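Local coordinates for DUF596 domain-containing protein (Neisseria meningitidis, PDB 2O5H), which is of unknown function, a small alpha-beta protein of the DUF596 family that forms a disulfide-linked pair of subunits, at residues H13-D18 / K42-D47; C36-I41 / E49-A54. One frame throughout, in Å; residues are numbered along the deposited sequence.

Contact 1: residues H13-D18 / K42-D47; sequences HKRYQD and KDFSSD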
ATOM      1  N   HIS A  13     -19.307  -9.690  -5.157  1.00 38.88           N
ATOM      2  CA  HIS A  13     -18.355 -10.591  -5.741  1.00 40.56           C
ATOM      3  C   HIS A  13     -18.403 -10.504  -7.262  1.00 40.40           C
ATOM      4  O   HIS A  13     -17.372 -10.414  -7.913  1.00 40.75           O
ATOM      5  CB  HIS A  13     -18.673 -12.018  -5.266  1.00 42.54           C
ATOM      6  CG  HIS A  13     -17.516 -12.959  -5.362  1.00 48.19           C
ATOM      7  ND1 HIS A  13     -17.167 -13.590  -6.537  1.00 53.34           N
ATOM      8  CD2 HIS A  13     -16.621 -13.370  -4.432  1.00 51.56           C
ATOM      9  CE1 HIS A  13     -16.095 -14.337  -6.332  1.00 54.45           C
ATOM     10  NE2 HIS A  13     -15.748 -14.225  -5.060  1.00 53.80           N
ATOM     11  N   LYS A  14     -19.610 -10.542  -7.830  1.00 40.26           N
ATOM     12  CA  LYS A  14     -19.805 -10.374  -9.271  1.00 39.30           C
ATOM     13  C   LYS A  14     -19.376  -9.010  -9.804  1.00 39.95           C
ATOM     14  O   LYS A  14     -18.722  -8.920 -10.859  1.00 40.37           O
ATOM     15  CB  LYS A  14     -21.263 -10.661  -9.631  1.00 40.24           C
ATOM     16  CG  LYS A  14     -21.467 -10.980 -11.091  1.00 41.17           C
ATOM     17  CD  LYS A  14     -22.733 -11.801 -11.320  1.00 44.92           C
ATOM     18  CE  LYS A  14     -23.205 -11.610 -12.759  1.00 45.40           C
ATOM     19  NZ  LYS A  14     -24.489 -12.331 -13.038  1.00 47.78           N
ATOM     20  N   ARG A  15     -19.735  -7.941  -9.094  1.00 38.75           N
ATOM     21  CA  ARG A  15     -19.357  -6.599  -9.516  1.00 38.78           C
ATOM     22  C   ARG A  15     -17.846  -6.387  -9.446  1.00 37.25           C
ATOM     23  O   ARG A  15     -17.301  -5.710 -10.294  1.00 36.84           O
ATOM     24  CB  ARG A  15     -20.098  -5.533  -8.715  1.00 38.58           C
ATOM     25  CG  ARG A  15     -21.606  -5.588  -8.936  1.00 42.43           C
ATOM     26  CD  ARG A  15     -22.331  -4.408  -8.300  1.00 46.40           C
ATOM     27  NE  ARG A  15     -22.600  -4.651  -6.883  1.00 46.07           N
ATOM     28  CZ  ARG A  15     -21.993  -4.002  -5.892  1.00 46.20           C
ATOM     29  NH1 ARG A  15     -21.116  -3.072  -6.190  1.00 44.46           N
ATOM     30  NH2 ARG A  15     -22.276  -4.272  -4.619  1.00 41.10           N
ATOM     31  N   TYR A  16     -17.175  -6.981  -8.462  1.00 36.99           N
ATOM     32  CA  TYR A  16     -15.717  -6.788  -8.329  1.00 37.24           C
ATOM     33  C   TYR A  16     -14.940  -7.470  -9.470  1.00 38.89           C
ATOM     34  O   TYR A  16     -13.874  -7.000  -9.906  1.00 38.71           O
ATOM     35  CB  TYR A  16     -15.179  -7.174  -6.919  1.00 36.50           C
ATOM     36  CG  TYR A  16     -13.672  -6.937  -6.832  1.00 35.96           C
ATOM     37  CD1 TYR A  16     -13.155  -5.642  -6.675  1.00 34.11           C
ATOM     38  CD2 TYR A  16     -12.775  -7.996  -6.985  1.00 35.61           C
ATOM     39  CE1 TYR A  16     -11.801  -5.416  -6.644  1.00 30.43           C
ATOM     40  CE2 TYR A  16     -11.405  -7.790  -6.986  1.00 35.03           C
ATOM     41  CZ  TYR A  16     -10.915  -6.498  -6.816  1.00 35.53           C
ATOM     42  OH  TYR A  16      -9.551  -6.320  -6.805  1.00 34.87           O
ATOM     43  N   GLN A  17     -15.523  -8.536 -10.022  1.00 40.56           N
ATOM     44  CA  GLN A  17     -14.913  -9.303 -11.110  1.00 41.35           C
ATOM     45  C   GLN A  17     -14.401  -8.478 -12.277  1.00 41.01           C
ATOM     46  O   GLN A  17     -13.380  -8.818 -12.865  1.00 41.86           O
ATOM     47  CB  GLN A  17     -15.875 -10.389 -11.597  1.00 42.59           C
ATOM     48  CG  GLN A  17     -15.207 -11.760 -11.787  1.00 46.95           C
ATOM     49  CD  GLN A  17     -14.456 -12.254 -10.534  1.00 50.72           C
ATOM     50  OE1 GLN A  17     -14.775 -11.874  -9.394  1.00 53.38           O
ATOM     51  NE2 GLN A  17     -13.462 -13.116 -10.751  1.00 51.72           N
ATOM     52  N   ASP A  18     -15.087  -7.383 -12.604  0.50 40.83           N
ATOM     53  CA  ASP A  18     -14.725  -6.541 -13.756  0.50 40.17           C
ATOM     54  C   ASP A  18     -13.505  -5.608 -13.542  0.50 39.56           C
ATOM     55  O   ASP A  18     -13.081  -4.907 -14.474  0.50 38.88           O
ATOM     56  CB  ASP A  18     -15.928  -5.702 -14.211  0.50 40.67           C
ATOM     57  CG  ASP A  18     -17.252  -6.464 -14.145  0.50 42.11           C
ATOM     58  OD1 ASP A  18     -17.254  -7.717 -14.103  0.50 44.24           O
ATOM     59  OD2 ASP A  18     -18.304  -5.792 -14.147  0.50 43.53           O
ATOM     60  N   LYS A  42      -9.796   0.471  -2.288  1.00 33.25           N
ATOM     61  CA  LYS A  42     -10.546   1.538  -1.599  1.00 37.04           C
ATOM     62  C   LYS A  42     -11.557   2.274  -2.481  1.00 36.68           C
ATOM     63  O   LYS A  42     -12.642   2.622  -2.040  1.00 36.44           O
ATOM     64  CB  LYS A  42      -9.573   2.561  -1.037  1.00 37.56           C
ATOM     65  CG  LYS A  42      -9.267   2.342   0.411  1.00 44.86           C
ATOM     66  CD  LYS A  42     -10.414   2.895   1.284  1.00 51.17           C
ATOM     67  CE  LYS A  42      -9.893   3.988   2.238  1.00 52.65           C
ATOM     68  NZ  LYS A  42     -11.050   4.666   2.916  1.00 54.44           N
ATOM     69  N   ASP A  43     -11.171   2.515  -3.731  1.00 36.84           N
ATOM     70  CA  ASP A  43     -12.000   3.300  -4.639  1.00 36.78           C
ATOM     71  C   ASP A  43     -13.197   2.508  -5.137  1.00 37.44           C
ATOM     72  O   ASP A  43     -14.087   3.092  -5.754  1.00 37.66           O
ATOM     73  CB  ASP A  43     -11.180   3.830  -5.812  1.00 37.14           C
ATOM     74  CG  ASP A  43     -10.735   2.728  -6.754  1.00 39.66           C
ATOM     75  OD1 ASP A  43      -9.920   1.883  -6.363  1.00 39.22           O
ATOM     76  OD2 ASP A  43     -11.211   2.698  -7.908  1.00 42.55           O
ATOM     77  N   PHE A  44     -13.237   1.195  -4.858  1.00 36.26           N
ATOM     78  CA  PHE A  44     -14.324   0.327  -5.351  1.00 36.07           C
ATOM     79  C   PHE A  44     -15.659   0.645  -4.685  1.00 36.23           C
ATOM     80  O   PHE A  44     -16.689   0.569  -5.333  1.00 35.10           O
ATOM     81  CB  PHE A  44     -13.962  -1.150  -5.152  1.00 36.53           C
ATOM     82  CG  PHE A  44     -15.101  -2.124  -5.408  1.00 36.11           C
ATOM     83  CD1 PHE A  44     -15.650  -2.281  -6.678  1.00 38.53           C
ATOM     84  CD2 PHE A  44     -15.592  -2.906  -4.348  1.00 38.86           C
ATOM     85  CE1 PHE A  44     -16.683  -3.194  -6.911  1.00 35.45           C
ATOM     86  CE2 PHE A  44     -16.619  -3.831  -4.539  1.00 34.44           C
ATOM     87  CZ  PHE A  44     -17.178  -3.979  -5.848  1.00 34.10           C
ATOM     88  N   SER A  45     -15.620   1.038  -3.406  1.00 35.14           N
ATOM     89  CA  SER A  45     -16.843   1.284  -2.664  1.00 35.59           C
ATOM     90  C   SER A  45     -16.596   2.166  -1.479  1.00 35.55           C
ATOM     91  O   SER A  45     -15.473   2.185  -0.928  1.00 35.56           O
ATOM     92  CB  SER A  45     -17.474  -0.061  -2.220  1.00 33.73           C
ATOM     93  OG  SER A  45     -18.752   0.160  -1.672  1.00 36.34           O
ATOM     94  N   SER A  46     -17.618   2.913  -1.057  1.00 36.36           N
ATOM     95  CA  SER A  46     -17.496   3.695   0.200  1.00 38.15           C
ATOM     96  C   SER A  46     -17.880   2.811   1.402  1.00 37.66           C
ATOM     97  O   SER A  46     -17.585   3.151   2.561  1.00 37.36           O
ATOM     98  CB  SER A  46     -18.339   4.980   0.177  1.00 38.17           C
ATOM     99  OG  SER A  46     -19.678   4.659  -0.169  1.00 42.72           O
ATOM    100  N   ASP A  47     -18.450   1.646   1.105  1.00 35.66           N
ATOM    101  CA  ASP A  47     -18.937   0.727   2.140  1.00 34.57           C
ATOM    102  C   ASP A  47     -17.859  -0.220   2.665  1.00 33.93           C
ATOM    103  O   ASP A  47     -17.156  -0.885   1.873  1.00 33.59           O
ATOM    104  CB  ASP A  47     -20.105  -0.101   1.590  1.00 34.39           C
ATOM    105  CG  ASP A  47     -20.695  -0.992   2.647  1.00 33.96           C
ATOM    106  OD1 ASP A  47     -21.284  -0.457   3.611  1.00 34.95           O
ATOM    107  OD2 ASP A  47     -20.529  -2.204   2.564  1.00 31.07           O
TER
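Both Tyr16 (chi1 -179°) and Phe44 (chi1 170°) hold CG anti to the backbone N, and these two torsions bring the rings together between helix 3-16 and the loop 42-47. There they form a T-shaped, edge-to-face pair: the centroids lie 5.5 Å apart and the planes stand at 84°. Tyr16 supplies the edge, its CD1 sitting 4.1 Å above the plane of the Phe44 ring and over its centre. The far end of Phe44 rests against the start of the tyrosine, with its CZ 3.9 Å from Tyr16 CB and its CE1 4.0 Å from Tyr16 CA. Phe44 accounts for nearly all of the loop side of the contact.

Arg15, the residue before Tyr16, adds its side chain. The chain bends at chi3 and brings NH1 to 4.1 Å from Phe44 CZ, an oblique approach even though the guanidinium and ring planes are nearly parallel. The charge itself is answered by salt bridges to Asp11 and Glu50, which probably hold the guanidinium beside the ring.

Beyond Phe44 the loop closes into an ST turn: Asp47 N donates to Ser45 OG over 3.2 Å. Asp47, at the N-cap of helix 48-64, then uses OD2 to accept from the backbone N of Glu50.

Tyr16 OH is hydrogen-bonded to Asp23 of helix 20-30, while the tyrosine side chain also packs on Ala54, Ile57 and Leu58. Ala54 touches Phe44 as well, and the aromatic pair lies where the last turn of helix 3-16 and the loop after helix 34-41 meet the flank of helix 48-64.

Contact 2: residues C36-I41 / E49-A54; sequences CLWSTI and EEKTEA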
ATOM      1  N   CYS A  36      -1.417  -2.115   1.256  1.00 32.42           N
ATOM      2  CA  CYS A  36      -1.613  -1.436  -0.042  1.00 32.68           C
ATOM      3  C   CYS A  36      -2.572  -2.196  -0.946  1.00 32.04           C
ATOM      4  O   CYS A  36      -3.125  -1.605  -1.880  1.00 32.58           O
ATOM      5  CB  CYS A  36      -0.263  -1.137  -0.745  1.00 32.13           C
ATOM      6  SG  CYS A  36       0.762   0.004   0.195  1.00 36.11           S
ATOM      7  N   LEU A  37      -2.789  -3.478  -0.682  1.00 32.57           N
ATOM      8  CA  LEU A  37      -3.878  -4.171  -1.347  1.00 33.24           C
ATOM      9  C   LEU A  37      -5.209  -3.573  -0.935  1.00 32.60           C
ATOM     10  O   LEU A  37      -6.138  -3.534  -1.750  1.00 32.96           O
ATOM     11  CB  LEU A  37      -3.879  -5.671  -1.023  1.00 33.91           C
ATOM     12  CG  LEU A  37      -3.145  -6.601  -1.987  1.00 34.92           C
ATOM     13  CD1 LEU A  37      -1.716  -6.185  -2.296  1.00 35.33           C
ATOM     14  CD2 LEU A  37      -3.265  -8.082  -1.507  1.00 35.53           C
ATOM     15  N   TRP A  38      -5.334  -3.250   0.355  1.00 31.54           N
ATOM     16  CA  TRP A  38      -6.513  -2.550   0.877  1.00 31.99           C
ATOM     17  C   TRP A  38      -6.673  -1.195   0.175  1.00 32.05           C
ATOM     18  O   TRP A  38      -7.748  -0.867  -0.322  1.00 30.89           O
ATOM     19  CB  TRP A  38      -6.415  -2.352   2.402  1.00 32.68           C
ATOM     20  CG  TRP A  38      -7.571  -1.544   2.945  1.00 34.60           C
ATOM     21  CD1 TRP A  38      -7.577  -0.188   3.290  1.00 37.25           C
ATOM     22  CD2 TRP A  38      -8.897  -2.021   3.148  1.00 34.49           C
ATOM     23  NE1 TRP A  38      -8.841   0.171   3.711  1.00 37.32           N
ATOM     24  CE2 TRP A  38      -9.675  -0.925   3.608  1.00 38.79           C
ATOM     25  CE3 TRP A  38      -9.516  -3.277   2.979  1.00 33.25           C
ATOM     26  CZ2 TRP A  38     -11.051  -1.053   3.900  1.00 33.62           C
ATOM     27  CZ3 TRP A  38     -10.864  -3.400   3.307  1.00 34.65           C
ATOM     28  CH2 TRP A  38     -11.614  -2.295   3.738  1.00 34.31           C
ATOM     29  N   SER A  39      -5.593  -0.404   0.109  1.00 32.50           N
ATOM     30  CA  SER A  39      -5.635   0.881  -0.603  1.00 32.96           C
ATOM     31  C   SER A  39      -6.057   0.731  -2.096  1.00 33.35           C
ATOM     32  O   SER A  39      -6.796   1.561  -2.625  1.00 33.03           O
ATOM     33  CB  SER A  39      -4.295   1.586  -0.480  1.00 32.37           C
ATOM     34  OG  SER A  39      -4.048   1.857   0.896  1.00 36.05           O
ATOM     35  N   THR A  40      -5.599  -0.338  -2.741  1.00 32.72           N
ATOM     36  CA  THR A  40      -5.945  -0.654  -4.128  1.00 33.73           C
ATOM     37  C   THR A  40      -7.457  -0.815  -4.360  1.00 33.23           C
ATOM     38  O   THR A  40      -7.994  -0.399  -5.413  1.00 33.59           O
ATOM     39  CB  THR A  40      -5.200  -1.966  -4.581  1.00 34.54           C
ATOM     40  OG1 THR A  40      -3.776  -1.781  -4.498  1.00 36.15           O
ATOM     41  CG2 THR A  40      -5.558  -2.350  -6.021  1.00 34.81           C
ATOM     42  N   ILE A  41      -8.153  -1.395  -3.370  1.00 32.68           N
ATOM     43  CA  ILE A  41      -9.601  -1.638  -3.521  1.00 32.39           C
ATOM     44  C   ILE A  41     -10.448  -0.485  -2.938  1.00 33.16           C
ATOM     45  O   ILE A  41     -11.669  -0.447  -3.118  1.00 33.21           O
ATOM     46  CB  ILE A  41     -10.050  -3.073  -3.012  1.00 30.62           C
ATOM     47  CG1 ILE A  41      -9.696  -3.357  -1.532  1.00 29.92           C
ATOM     48  CG2 ILE A  41      -9.477  -4.169  -3.897  1.00 32.10           C
ATOM     49  CD1 ILE A  41     -10.596  -2.593  -0.562  1.00 29.36           C
ATOM     50  N   GLU A  49     -18.054  -3.248   4.427  1.00 31.61           N
ATOM     51  CA  GLU A  49     -18.263  -4.644   4.041  1.00 31.82           C
ATOM     52  C   GLU A  49     -17.896  -4.882   2.580  1.00 31.34           C
ATOM     53  O   GLU A  49     -17.247  -5.878   2.287  1.00 29.07           O
ATOM     54  CB  GLU A  49     -19.721  -5.069   4.258  1.00 31.19           C
ATOM     55  CG  GLU A  49     -19.952  -6.536   3.992  1.00 34.52           C
ATOM     56  CD  GLU A  49     -21.371  -6.962   4.251  1.00 35.03           C
ATOM     57  OE1 GLU A  49     -22.330  -6.225   3.891  1.00 37.71           O
ATOM     58  OE2 GLU A  49     -21.519  -8.072   4.777  1.00 37.47           O
ATOM     59  N   GLU A  50     -18.381  -4.021   1.667  1.00 31.37           N
ATOM     60  CA  GLU A  50     -18.072  -4.222   0.255  1.00 31.87           C
ATOM     61  C   GLU A  50     -16.567  -4.153  -0.039  1.00 33.07           C
ATOM     62  O   GLU A  50     -16.064  -4.945  -0.832  1.00 34.18           O
ATOM     63  CB  GLU A  50     -18.840  -3.251  -0.621  1.00 33.18           C
ATOM     64  CG  GLU A  50     -20.319  -3.514  -0.541  1.00 35.59           C
ATOM     65  CD  GLU A  50     -21.096  -2.809  -1.629  1.00 41.19           C
ATOM     66  OE1 GLU A  50     -20.623  -1.775  -2.134  1.00 45.69           O
ATOM     67  OE2 GLU A  50     -22.196  -3.274  -1.948  1.00 43.25           O
ATOM     68  N   LYS A  51     -15.863  -3.212   0.591  1.00 31.32           N
ATOM     69  CA  LYS A  51     -14.410  -3.110   0.439  1.00 33.30           C
ATOM     70  C   LYS A  51     -13.719  -4.367   0.967  1.00 32.36           C
ATOM     71  O   LYS A  51     -12.835  -4.913   0.310  1.00 33.27           O
ATOM     72  CB  LYS A  51     -13.875  -1.852   1.131  1.00 32.11           C
ATOM     73  CG  LYS A  51     -14.077  -0.577   0.314  1.00 34.39           C
ATOM     74  CD  LYS A  51     -13.472   0.616   1.024  1.00 32.66           C
ATOM     75  CE  LYS A  51     -14.493   1.083   2.093  1.00 36.30           C
ATOM     76  NZ  LYS A  51     -14.365   2.475   2.487  1.00 40.55           N
ATOM     77  N   THR A  52     -14.143  -4.820   2.139  1.00 33.03           N
ATOM     78  CA  THR A  52     -13.601  -6.053   2.769  1.00 32.81           C
ATOM     79  C   THR A  52     -13.799  -7.267   1.820  1.00 33.04           C
ATOM     80  O   THR A  52     -12.911  -8.079   1.639  1.00 33.16           O
ATOM     81  CB  THR A  52     -14.296  -6.331   4.132  1.00 32.33           C
ATOM     82  OG1 THR A  52     -13.957  -5.297   5.071  1.00 33.61           O
ATOM     83  CG2 THR A  52     -13.836  -7.675   4.714  1.00 32.71           C
ATOM     84  N   GLU A  53     -14.965  -7.380   1.214  1.00 32.20           N
ATOM     85  CA  GLU A  53     -15.206  -8.467   0.233  1.00 32.93           C
ATOM     86  C   GLU A  53     -14.288  -8.373  -1.000  1.00 32.71           C
ATOM     87  O   GLU A  53     -13.766  -9.371  -1.457  1.00 32.31           O
ATOM     88  CB  GLU A  53     -16.670  -8.489  -0.228  1.00 32.97           C
ATOM     89  CG  GLU A  53     -17.659  -8.939   0.880  1.00 38.84           C
ATOM     90  CD  GLU A  53     -17.208 -10.201   1.621  1.00 44.60           C
ATOM     91  OE1 GLU A  53     -16.936 -11.238   0.945  1.00 45.75           O
ATOM     92  OE2 GLU A  53     -17.148 -10.146   2.888  1.00 47.90           O
ATOM     93  N   ALA A  54     -14.091  -7.165  -1.505  1.00 32.44           N
ATOM     94  CA  ALA A  54     -13.165  -6.893  -2.605  1.00 32.47           C
ATOM     95  C   ALA A  54     -11.731  -7.258  -2.208  1.00 32.87           C
ATOM     96  O   ALA A  54     -10.999  -7.960  -2.971  1.00 33.83           O
ATOM     97  CB  ALA A  54     -13.242  -5.438  -2.974  1.00 31.43           C
TER
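Two successive helices, 34-41 and 48-64, turn back on each other through a short loop, and Trp38 and Ile41 of the first meet Lys51, Thr52 and Ala54 of the second in a wholly buried contact. The indole reaches across with its six-membered ring: CH2 lies 3.5 Å from Lys51 CB, and CZ3 lies 3.8 Å from Thr52 N, with Thr52 CA at the indole edge, in its plane. Ile41 CD1 sits 3.8 Å above one face of the same indole, toward the rim, and also approaches Lys51 O at 3.3 Å.

The local axes come within 9.5 Å at 121° between their N-to-C directions, a steeply crossed helix-loop-helix pair rather than a regular antiparallel hairpin. Farther along, Ile41 CB meets Ala54 CB at 4.0 Å, and Ile41 CG2 lies 4.1 Å from the same Ala54 CB.

Lys51 crosses the indole with its aliphatic part, then bends at chi3 (-81°) and carries NZ away to a salt bridge with Glu96. On the helix 34-41 side, Cys36 O accepts from both Thr40 N and Thr40 OG1, the latter at 2.7 Å, and Cys36 SG is disulfide-bonded to Cys36 of the second subunit.

The segments alternate along the chain: 13-18, then 36-41, 42-47 and 49-54, so contact 2 joins the helices on either side of the loop that contact 1 ties to helix 3-16. The centres of contacts 1 and 2 lie about 8 Å apart on the same side of the chain's centre, contact 1 farther out and contact 2 deeper. One carboxylate serves both: Glu50, on helix 48-64, has OE1 2.7 Å from Ser45 OG in a probable hydrogen bond and turns OE2 to Arg15. Tyr16 OH also packs at 3.6 Å from Ile41 CG2. Together the two contacts connect the N-terminal helix to the helix bearing the intersubunit disulfide.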